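Beta-lactamase (Klebsiella pneumoniae, PDB 6HUH) probably hydrolyses beta-lactam antibiotics to substituted beta-amino acids, as a class D serine beta-lactamase linked to antibiotic resistance. Local coordinates at residues A[109-114]-A[140-145]; A[71-76]-A[103-108]; A[160-165]-A[231-236]. One frame throughout, in Å; residues are numbered along the deposited sequence.

Overall arrangement
Along the chain the three contacts come in the order 2, 1, 3, each closing before the next one opens. Contacts 2 and 1 share helix 103-113: its beginning receives the loop 71-76, and its last turn receives the short helix 141-144. Their centres lie about 13 Å apart, and Gln107 NE2 probably hydrogen-bonds to Thr143 O between them. Contact 3 sits on the opposite side of the chain's centre, its centre about 23 Å from that of contact 1 and 25 Å from that of contact 2, where helix 155-166 lies on strand 228-238 of the antiparallel sheet. Contacts 1 and 2 thus join a short helix and a loop to one helix, and contact 3 joins a helix to the sheet.

Contact 1. Residues A[109-114]-A[140-145]; sequences LTEWLG and DGLTQA
Thr110 and Leu142 make the polar and apolar centre of this contact between the last turn of helix 103-113 and the short, weakly bonded helix 141-144. Thr110 OG1 lies 2.9 Å from Leu142 O, close enough for a hydrogen bond, but its single proton also has Gln107 O, a turn back on its own helix, as a possible acceptor. The hydroxyl sits between the backbone N and the carbonyl carbon of Thr110 (chi1 63°), a position from which it can approach both the helix backbone and the neighbouring segment.

Leu142 works the other way, its two methyls lying against the backbone of the larger helix. Its CG stands anti to the backbone N (chi1 -174°), which extends the branches across the gap. CD1 comes within 3.4 Å of Thr110 O, and CD2 within 3.9 Å of Glu111 CA. CD1 also lies 3.9 Å from Gly114 C, where the chain leaves the helix. Glycine suits that position: phi is positive (96°), and at these backbone angles a beta carbon would press against the carbonyl O of Leu113. Further out, the CG2 methyl of Thr143 crosses the Glu111 side chain, 3.7 Å from OE1.

Phe118 of the following helix 115-124 touches both Thr110 and Leu142. Gln107 NE2 binds Thr143 O, and Thr110 OG1 may serve Leu142 O next to it. The result is a small surface joint in which glutamine bonds the weak helix, a threonine hydroxyl stands within bonding distance with its proton unsettled, and leucine adds apolar contact.

Contact 2. Residues A[71-76]-A[103-108]; sequences QLPALP and IWYSQR
Tyr105 OH donates to Pro73 O at 2.8 Å, so the phenol end of this buried ring is satisfied by a loop carbonyl. Tyr105 CG stands anti to the backbone N (chi1 -167°), and the ring's far end reaches the loop. The acceptor lies at the ring edge, while the hydroxyl is tilted 16° from the carbonyl plane. Pro73 follows a cis peptide bond.

Pro76 O has two donors. Arg108 NH2 reaches it at 2.8 Å, in the carbonyl plane, though the N-H is bent to 138°; water 1 donates at 2.8 Å and accepts from Arg108 NE at 2.7 Å. NH2 also forms a salt bridge with Asp81. Trp104 CE3 lies over the centre of one face of the Arg108 guanidinium, 3.8 Å above its plane. The indole's own N-H is spent on Trp88 O, and Leu75 O approaches the ring edge in plane, 3.2 Å from Trp104 CH2.

Leu75 lies against Tyr105 and Arg108: CG meets Tyr105 CE2 at 3.7 Å, and CD1 touches Arg108 CB.

Prolines, lacking an N-H, offer main-chain carbonyls, by which Tyr105 and Arg108 hold the loop. The side chains of Tyr105 and Ser51, the predicted nucleophile, are about 10 Å apart, and Ser106 bonds carboxylated Lys54: the loop is tied to a helix bordering the active site.

Contact 3. Residues A[160-165]-A[231-236]; sequences RFLGKL and IFVHTV
Leu162 meets Phe232 at its backbone, with CD2 4.4 Å from Phe232 O, because the Phe232 ring belongs to the other face of the sheet. There the ring contacts Val253 and Leu257 of helix 245-264 and meets the ring of Phe219, on the adjacent strand, with planes at about 25°. His234, next on that face, has both ring nitrogens occupied: ND1 with Cys26 O and NE2 with the Glu252 carboxylate. On the helix, the Phe161 ring takes no part in the contact and stands edge-to-face with Tyr127, while the guanidinium of Arg160 has Lys164 CG at its edge, in plane.

Aliphatic side chains therefore carry the contact itself. Ile231 is the main partner of Leu162, and the two side chains approach at a slant. Ile231 CG2 lies 3.7 Å from Leu162 CB and 3.9 Å from Leu162 CD2. The other branch of Ile231, placed beside its backbone N (chi1 -49°), brings CD1 onto the helix backbone itself, 3.8 Å from Gly163 N. Glycine has no side chain to offer here, and its main chain does the touching. Val233, two residues on and hence on the same face as Ile231, adds a looser touch, its CG2 4.4 Å from Leu162 CD2.

The short axes of helix and strand run almost antiparallel, at 152°, and come within 8.6 Å. The strand residues alternate between two helical layers, as in the alpha/beta/alpha core of serine beta-lactamases and penicillin-binding proteins: Ile231 and Val233 face helix 155-166, whereas Phe232, His234 and Val236 touch helix 245-264. All the touching residues are buried and the side chains that meet are purely hydrocarbon, which means that at this point helix and strand are joined by apolar burial.

Contact 1. Residues A[109-114]-A[140-145]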
loop_
_atom_site.group_PDB
_atom_site.type_symbol
_atom_site.label_atom_id
_atom_site.label_comp_id
_atom_site.label_asym_id
_atom_site.label_seq_id
_atom_site.Cartn_x
_atom_site.Cartn_y
_atom_site.Cartn_z
ATOM N N LEU A 109 16.994 -4.692 -9.017
ATOM C CA LEU A 109 16.437 -4.739 -10.357
ATOM C C LEU A 109 17.513 -4.494 -11.406
ATOM O O LEU A 109 17.608 -5.298 -12.335
ATOM C CB LEU A 109 15.252 -3.753 -10.515
ATOM C CG LEU A 109 14.849 -3.281 -11.931
ATOM C CD1 LEU A 109 14.458 -4.436 -12.842
ATOM C CD2 LEU A 109 13.682 -2.368 -11.860
ATOM N N THR A 110 18.312 -3.408 -11.277
ATOM C CA THR A 110 19.344 -3.064 -12.275
ATOM C C THR A 110 20.440 -4.131 -12.380
ATOM O O THR A 110 20.802 -4.481 -13.501
ATOM C CB THR A 110 19.921 -1.658 -12.072
ATOM O OG1 THR A 110 20.585 -1.559 -10.808
ATOM C CG2 THR A 110 18.874 -0.556 -12.235
ATOM N N GLU A 111 20.916 -4.686 -11.227
ATOM C CA GLU A 111 21.940 -5.757 -11.187
ATOM C C GLU A 111 21.469 -7.007 -11.948
ATOM O O GLU A 111 22.277 -7.689 -12.580
ATOM C CB GLU A 111 22.284 -6.148 -9.742
ATOM C CG GLU A 111 23.298 -5.233 -9.073
ATOM C CD GLU A 111 23.553 -5.509 -7.600
ATOM O OE1 GLU A 111 23.730 -4.531 -6.835
ATOM O OE2 GLU A 111 23.587 -6.700 -7.211
ATOM N N TRP A 112 20.150 -7.280 -11.881
ATOM C CA TRP A 112 19.457 -8.364 -12.558
ATOM C C TRP A 112 19.301 -8.092 -14.067
ATOM O O TRP A 112 19.326 -9.039 -14.851
ATOM C CB TRP A 112 18.082 -8.580 -11.910
ATOM C CG TRP A 112 17.287 -9.687 -12.531
ATOM C CD1 TRP A 112 17.276 -10.995 -12.157
ATOM C CD2 TRP A 112 16.395 -9.579 -13.648
ATOM N NE1 TRP A 112 16.441 -11.713 -12.976
ATOM C CE2 TRP A 112 15.882 -10.869 -13.898
ATOM C CE3 TRP A 112 15.970 -8.515 -14.458
ATOM C CZ2 TRP A 112 14.979 -11.126 -14.938
ATOM C CZ3 TRP A 112 15.076 -8.768 -15.484
ATOM C CH2 TRP A 112 14.592 -10.059 -15.719
ATOM N N LEU A 113 19.063 -6.823 -14.468
ATOM C CA LEU A 113 18.880 -6.460 -15.881
ATOM C C LEU A 113 20.181 -6.543 -16.659
ATOM O O LEU A 113 20.205 -7.047 -17.793
ATOM C CB LEU A 113 18.342 -5.033 -16.013
ATOM C CG LEU A 113 16.844 -4.837 -16.098
ATOM C CD1 LEU A 113 16.522 -3.382 -15.909
ATOM C CD2 LEU A 113 16.297 -5.271 -17.445
ATOM N N GLY A 114 21.236 -6.012 -16.041
ATOM C CA GLY A 114 22.551 -5.897 -16.639
ATOM C C GLY A 114 22.673 -4.512 -17.214
ATOM O O GLY A 114 21.660 -3.895 -17.560
ATOM N N ASP A 140 30.499 2.493 -11.025
ATOM C CA ASP A 140 29.220 2.044 -10.481
ATOM C C ASP A 140 28.000 2.791 -11.072
ATOM O O ASP A 140 27.155 3.294 -10.334
ATOM C CB ASP A 140 29.224 2.088 -8.935
ATOM C CG ASP A 140 29.322 3.466 -8.265
ATOM O OD1 ASP A 140 29.618 4.461 -8.972
ATOM O OD2 ASP A 140 29.045 3.556 -7.045
ATOM N N GLY A 141 27.898 2.820 -12.390
ATOM C CA GLY A 141 26.783 3.466 -13.069
ATOM C C GLY A 141 25.485 2.686 -12.968
ATOM O O GLY A 141 24.403 3.277 -12.903
ATOM N N LEU A 142 25.584 1.347 -12.938
ATOM C CA LEU A 142 24.445 0.432 -12.882
ATOM C C LEU A 142 23.514 0.646 -11.690
ATOM O O LEU A 142 22.297 0.516 -11.838
ATOM C CB LEU A 142 24.934 -1.031 -12.930
ATOM C CG LEU A 142 23.880 -2.139 -13.026
ATOM C CD1 LEU A 142 23.024 -2.001 -14.286
ATOM C CD2 LEU A 142 24.527 -3.498 -12.964
ATOM N N THR A 143 24.074 0.953 -10.518
ATOM C CA THR A 143 23.272 1.095 -9.305
ATOM C C THR A 143 23.226 2.519 -8.758
ATOM O O THR A 143 22.479 2.772 -7.809
ATOM C CB THR A 143 23.765 0.098 -8.244
ATOM O OG1 THR A 143 25.095 0.446 -7.847
ATOM C CG2 THR A 143 23.721 -1.350 -8.726
ATOM N N GLN A 144 24.004 3.449 -9.353
ATOM C CA GLN A 144 24.128 4.821 -8.863
ATOM C C GLN A 144 23.922 5.937 -9.884
ATOM O O GLN A 144 24.185 7.082 -9.526
ATOM C CB GLN A 144 25.519 4.990 -8.213
ATOM C CG GLN A 144 25.501 5.493 -6.776
ATOM C CD GLN A 144 25.142 4.419 -5.782
ATOM O OE1 GLN A 144 24.168 4.540 -5.024
ATOM N NE2 GLN A 144 25.951 3.356 -5.760
ATOM N N ALA A 145 23.472 5.639 -11.126
ATOM C CA ALA A 145 23.319 6.651 -12.184
ATOM C C ALA A 145 22.305 7.754 -11.889
ATOM O O ALA A 145 22.579 8.925 -12.169
ATOM C CB ALA A 145 23.002 5.997 -13.517
#

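Contact 2. Residues A[71-76]-A[103-108]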
loop_
_atom_site.group_PDB
_atom_site.type_symbol
_atom_site.label_atom_id
_atom_site.label_comp_id
_atom_site.label_asym_id
_atom_site.label_seq_id
_atom_site.Cartn_x
_atom_site.Cartn_y
_atom_site.Cartn_z
ATOM N N GLN A 71 2.596 -6.793 -5.516
ATOM C CA GLN A 71 2.976 -7.517 -4.316
ATOM C C GLN A 71 4.283 -8.280 -4.517
ATOM O O GLN A 71 4.999 -8.538 -3.540
ATOM C CB GLN A 71 1.842 -8.523 -3.887
ATOM C CG GLN A 71 0.375 -8.009 -3.820
ATOM C CD GLN A 71 0.090 -6.939 -2.759
ATOM O OE1 GLN A 71 0.411 -5.752 -2.916
ATOM N NE2 GLN A 71 -0.572 -7.312 -1.670
ATOM N N LEU A 72 4.569 -8.693 -5.770
ATOM C CA LEU A 72 5.728 -9.526 -6.053
ATOM C C LEU A 72 6.732 -8.938 -7.019
ATOM O O LEU A 72 6.346 -8.240 -7.962
ATOM C CB LEU A 72 5.264 -10.892 -6.533
ATOM C CG LEU A 72 4.660 -11.758 -5.436
ATOM C CD1 LEU A 72 3.367 -12.365 -5.893
ATOM C CD2 LEU A 72 5.653 -12.809 -4.953
ATOM N N PRO A 73 8.046 -9.202 -6.802
ATOM C CA PRO A 73 8.657 -9.975 -5.701
ATOM C C PRO A 73 8.820 -9.202 -4.381
ATOM O O PRO A 73 9.003 -7.987 -4.380
ATOM C CB PRO A 73 9.998 -10.376 -6.290
ATOM C CG PRO A 73 10.376 -9.188 -7.159
ATOM C CD PRO A 73 9.081 -8.634 -7.698
ATOM N N ALA A 74 8.719 -9.909 -3.256
ATOM C CA ALA A 74 8.918 -9.323 -1.937
ATOM C C ALA A 74 10.377 -9.622 -1.560
ATOM O O ALA A 74 10.692 -10.691 -1.019
ATOM C CB ALA A 74 7.951 -9.938 -0.934
ATOM N N LEU A 75 11.283 -8.722 -1.946
ATOM C CA LEU A 75 12.712 -8.935 -1.701
ATOM C C LEU A 75 13.162 -8.520 -0.283
ATOM O O LEU A 75 12.796 -7.438 0.173
ATOM C CB LEU A 75 13.587 -8.265 -2.779
ATOM C CG LEU A 75 13.293 -8.579 -4.270
ATOM C CD1 LEU A 75 14.225 -7.799 -5.174
ATOM C CD2 LEU A 75 13.401 -10.077 -4.589
ATOM N N PRO A 76 13.943 -9.357 0.443
ATOM C CA PRO A 76 14.377 -8.959 1.791
ATOM C C PRO A 76 15.566 -7.991 1.815
ATOM O O PRO A 76 16.418 -8.013 0.921
ATOM C CB PRO A 76 14.768 -10.288 2.425
ATOM C CG PRO A 76 15.269 -11.108 1.287
ATOM C CD PRO A 76 14.445 -10.708 0.095
ATOM N N ILE A 103 15.847 2.589 -2.469
ATOM C CA ILE A 103 16.899 2.593 -3.474
ATOM C C ILE A 103 17.527 1.227 -3.666
ATOM O O ILE A 103 17.847 0.893 -4.805
ATOM C CB ILE A 103 17.955 3.699 -3.243
ATOM C CG1 ILE A 103 18.849 3.408 -2.036
ATOM C CG2 ILE A 103 17.296 5.090 -3.153
ATOM C CD1 ILE A 103 20.097 4.255 -1.959
ATOM N N TRP A 104 17.682 0.423 -2.585
ATOM C CA TRP A 104 18.297 -0.902 -2.693
ATOM C C TRP A 104 17.489 -1.860 -3.565
ATOM O O TRP A 104 18.077 -2.698 -4.238
ATOM C CB TRP A 104 18.647 -1.512 -1.337
ATOM C CG TRP A 104 17.522 -1.783 -0.379
ATOM C CD1 TRP A 104 17.290 -1.122 0.788
ATOM C CD2 TRP A 104 16.649 -2.937 -0.365
ATOM N NE1 TRP A 104 16.279 -1.739 1.492
ATOM C CE2 TRP A 104 15.860 -2.847 0.800
ATOM C CE3 TRP A 104 16.431 -4.015 -1.245
ATOM C CZ2 TRP A 104 14.840 -3.762 1.085
ATOM C CZ3 TRP A 104 15.428 -4.923 -0.955
ATOM C CH2 TRP A 104 14.655 -4.802 0.204
ATOM N N TYR A 105 16.161 -1.688 -3.608
ATOM C CA TYR A 105 15.248 -2.491 -4.425
ATOM C C TYR A 105 15.410 -2.122 -5.911
ATOM O O TYR A 105 15.195 -2.962 -6.787
ATOM C CB TYR A 105 13.806 -2.303 -3.940
ATOM C CG TYR A 105 12.819 -3.299 -4.499
ATOM C CD1 TYR A 105 12.147 -3.050 -5.691
ATOM C CD2 TYR A 105 12.501 -4.462 -3.800
ATOM C CE1 TYR A 105 11.226 -3.959 -6.206
ATOM C CE2 TYR A 105 11.548 -5.355 -4.282
ATOM C CZ TYR A 105 10.930 -5.110 -5.499
ATOM O OH TYR A 105 10.022 -6.005 -6.008
ATOM N N SER A 106 15.844 -0.885 -6.195
ATOM C CA SER A 106 16.086 -0.445 -7.571
ATOM C C SER A 106 17.389 -1.041 -8.074
ATOM O O SER A 106 17.463 -1.417 -9.247
ATOM C CB SER A 106 16.148 1.073 -7.644
ATOM O OG SER A 106 14.880 1.656 -7.397
ATOM N N GLN A 107 18.417 -1.137 -7.174
ATOM C CA GLN A 107 19.739 -1.723 -7.457
ATOM C C GLN A 107 19.599 -3.218 -7.701
ATOM O O GLN A 107 20.270 -3.747 -8.582
ATOM C CB GLN A 107 20.731 -1.471 -6.315
ATOM C CG GLN A 107 20.811 -0.017 -5.861
ATOM C CD GLN A 107 21.962 0.255 -4.926
ATOM O OE1 GLN A 107 22.229 -0.492 -3.975
ATOM N NE2 GLN A 107 22.649 1.361 -5.157
ATOM N N ARG A 108 18.699 -3.894 -6.959
ATOM C CA ARG A 108 18.404 -5.327 -7.127
ATOM C C ARG A 108 17.882 -5.586 -8.531
ATOM O O ARG A 108 18.281 -6.568 -9.157
ATOM C CB ARG A 108 17.340 -5.798 -6.131
ATOM C CG ARG A 108 17.776 -5.785 -4.689
ATOM C CD ARG A 108 18.573 -7.003 -4.285
ATOM N NE ARG A 108 18.294 -7.303 -2.888
ATOM C CZ ARG A 108 18.956 -6.791 -1.858
ATOM N NH1 ARG A 108 19.982 -5.973 -2.060
ATOM N NH2 ARG A 108 18.608 -7.105 -0.619
HETATM O O HOH W 1 16.925 -9.267 -1.586
#

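Contact 3. Residues A[160-165]-A[231-236]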
loop_
_atom_site.group_PDB
_atom_site.type_symbol
_atom_site.label_atom_id
_atom_site.label_comp_id
_atom_site.label_asym_id
_atom_site.label_seq_id
_atom_site.Cartn_x
_atom_site.Cartn_y
_atom_site.Cartn_z
ATOM N N ARG A 160 7.712 14.845 -21.679
ATOM C CA ARG A 160 7.798 14.183 -22.971
ATOM C C ARG A 160 7.806 12.657 -22.761
ATOM O O ARG A 160 6.987 11.946 -23.364
ATOM C CB ARG A 160 9.052 14.669 -23.693
ATOM C CG ARG A 160 9.279 14.091 -25.081
ATOM C CD ARG A 160 8.203 14.474 -26.079
ATOM N NE ARG A 160 7.395 13.302 -26.406
ATOM C CZ ARG A 160 6.464 13.269 -27.349
ATOM N NH1 ARG A 160 6.197 14.354 -28.067
ATOM N NH2 ARG A 160 5.785 12.151 -27.580
ATOM N N PHE A 161 8.685 12.174 -21.842
ATOM C CA PHE A 161 8.806 10.762 -21.459
ATOM C C PHE A 161 7.455 10.212 -20.952
ATOM O O PHE A 161 6.985 9.209 -21.483
ATOM C CB PHE A 161 9.937 10.553 -20.415
ATOM C CG PHE A 161 9.844 9.242 -19.658
ATOM C CD1 PHE A 161 10.127 8.036 -20.286
ATOM C CD2 PHE A 161 9.410 9.211 -18.342
ATOM C CE1 PHE A 161 9.978 6.822 -19.608
ATOM C CE2 PHE A 161 9.258 8.001 -17.666
ATOM C CZ PHE A 161 9.543 6.813 -18.301
ATOM N N LEU A 162 6.851 10.891 -19.939
ATOM C CA LEU A 162 5.567 10.577 -19.314
ATOM C C LEU A 162 4.461 10.500 -20.359
ATOM O O LEU A 162 3.607 9.609 -20.272
ATOM C CB LEU A 162 5.219 11.649 -18.254
ATOM C CG LEU A 162 5.485 11.386 -16.756
ATOM C CD1 LEU A 162 6.539 10.317 -16.506
ATOM C CD2 LEU A 162 5.854 12.666 -16.024
ATOM N N GLY A 163 4.516 11.400 -21.344
ATOM C CA GLY A 163 3.573 11.475 -22.455
ATOM C C GLY A 163 3.623 10.275 -23.380
ATOM O O GLY A 163 2.610 9.900 -23.972
ATOM N N LYS A 164 4.810 9.664 -23.515
ATOM C CA LYS A 164 5.001 8.478 -24.336
ATOM C C LYS A 164 4.440 7.238 -23.607
ATOM O O LYS A 164 3.813 6.380 -24.249
ATOM C CB LYS A 164 6.485 8.300 -24.686
ATOM C CG LYS A 164 6.987 9.251 -25.769
ATOM C CD LYS A 164 8.453 8.963 -26.150
ATOM C CE LYS A 164 8.971 9.869 -27.242
ATOM N NZ LYS A 164 8.383 9.551 -28.575
ATOM N N LEU A 165 4.646 7.150 -22.265
ATOM C CA LEU A 165 4.147 5.993 -21.538
ATOM C C LEU A 165 2.613 6.071 -21.403
ATOM O O LEU A 165 1.949 5.033 -21.517
ATOM C CB LEU A 165 4.901 5.692 -20.208
ATOM C CG LEU A 165 4.463 6.228 -18.831
ATOM C CD1 LEU A 165 3.392 5.329 -18.198
ATOM C CD2 LEU A 165 5.642 6.195 -17.867
ATOM N N ILE A 231 -0.430 15.463 -18.189
ATOM C CA ILE A 231 0.890 15.301 -17.565
ATOM C C ILE A 231 1.141 16.561 -16.685
ATOM O O ILE A 231 0.545 17.612 -16.928
ATOM C CB ILE A 231 2.013 15.144 -18.630
ATOM C CG1 ILE A 231 1.698 14.082 -19.725
ATOM C CG2 ILE A 231 3.366 14.898 -17.990
ATOM C CD1 ILE A 231 1.499 12.711 -19.345
ATOM N N PHE A 232 2.018 16.444 -15.672
ATOM C CA PHE A 232 2.419 17.535 -14.777
ATOM C C PHE A 232 3.801 17.229 -14.203
ATOM O O PHE A 232 4.102 16.082 -13.879
ATOM C CB PHE A 232 1.381 17.817 -13.671
ATOM C CG PHE A 232 1.080 16.645 -12.778
ATOM C CD1 PHE A 232 1.953 16.285 -11.754
ATOM C CD2 PHE A 232 -0.087 15.913 -12.938
ATOM C CE1 PHE A 232 1.716 15.144 -10.975
ATOM C CE2 PHE A 232 -0.357 14.808 -12.111
ATOM C CZ PHE A 232 0.557 14.419 -11.148
ATOM N N VAL A 233 4.653 18.250 -14.132
ATOM C CA VAL A 233 6.017 18.145 -13.630
ATOM C C VAL A 233 6.242 19.362 -12.748
ATOM O O VAL A 233 5.931 20.486 -13.159
ATOM C CB VAL A 233 7.076 18.064 -14.775
ATOM C CG1 VAL A 233 8.485 17.914 -14.219
ATOM C CG2 VAL A 233 6.782 16.937 -15.760
ATOM N N HIS A 234 6.760 19.154 -11.530
ATOM C CA HIS A 234 7.044 20.272 -10.622
ATOM C C HIS A 234 8.333 20.078 -9.836
ATOM O O HIS A 234 8.572 18.992 -9.321
ATOM C CB HIS A 234 5.851 20.566 -9.705
ATOM C CG HIS A 234 6.020 21.741 -8.784
ATOM N ND1 HIS A 234 6.348 22.990 -9.255
ATOM C CD2 HIS A 234 5.832 21.821 -7.445
ATOM C CE1 HIS A 234 6.380 23.783 -8.198
ATOM N NE2 HIS A 234 6.074 23.122 -7.088
ATOM N N THR A 235 9.167 21.130 -9.758
ATOM C CA THR A 235 10.415 21.099 -8.986
ATOM C C THR A 235 10.417 22.133 -7.884
ATOM O O THR A 235 9.858 23.218 -8.054
ATOM C CB THR A 235 11.667 21.224 -9.840
ATOM O OG1 THR A 235 11.609 22.447 -10.545
ATOM C CG2 THR A 235 11.856 20.056 -10.790
ATOM N N VAL A 236 11.050 21.796 -6.759
ATOM C CA VAL A 236 11.196 22.702 -5.628
ATOM C C VAL A 236 12.681 22.807 -5.353
ATOM O O VAL A 236 13.319 21.803 -5.023
ATOM C CB VAL A 236 10.423 22.237 -4.365
ATOM C CG1 VAL A 236 10.801 23.066 -3.147
ATOM C CG2 VAL A 236 8.923 22.276 -4.595
#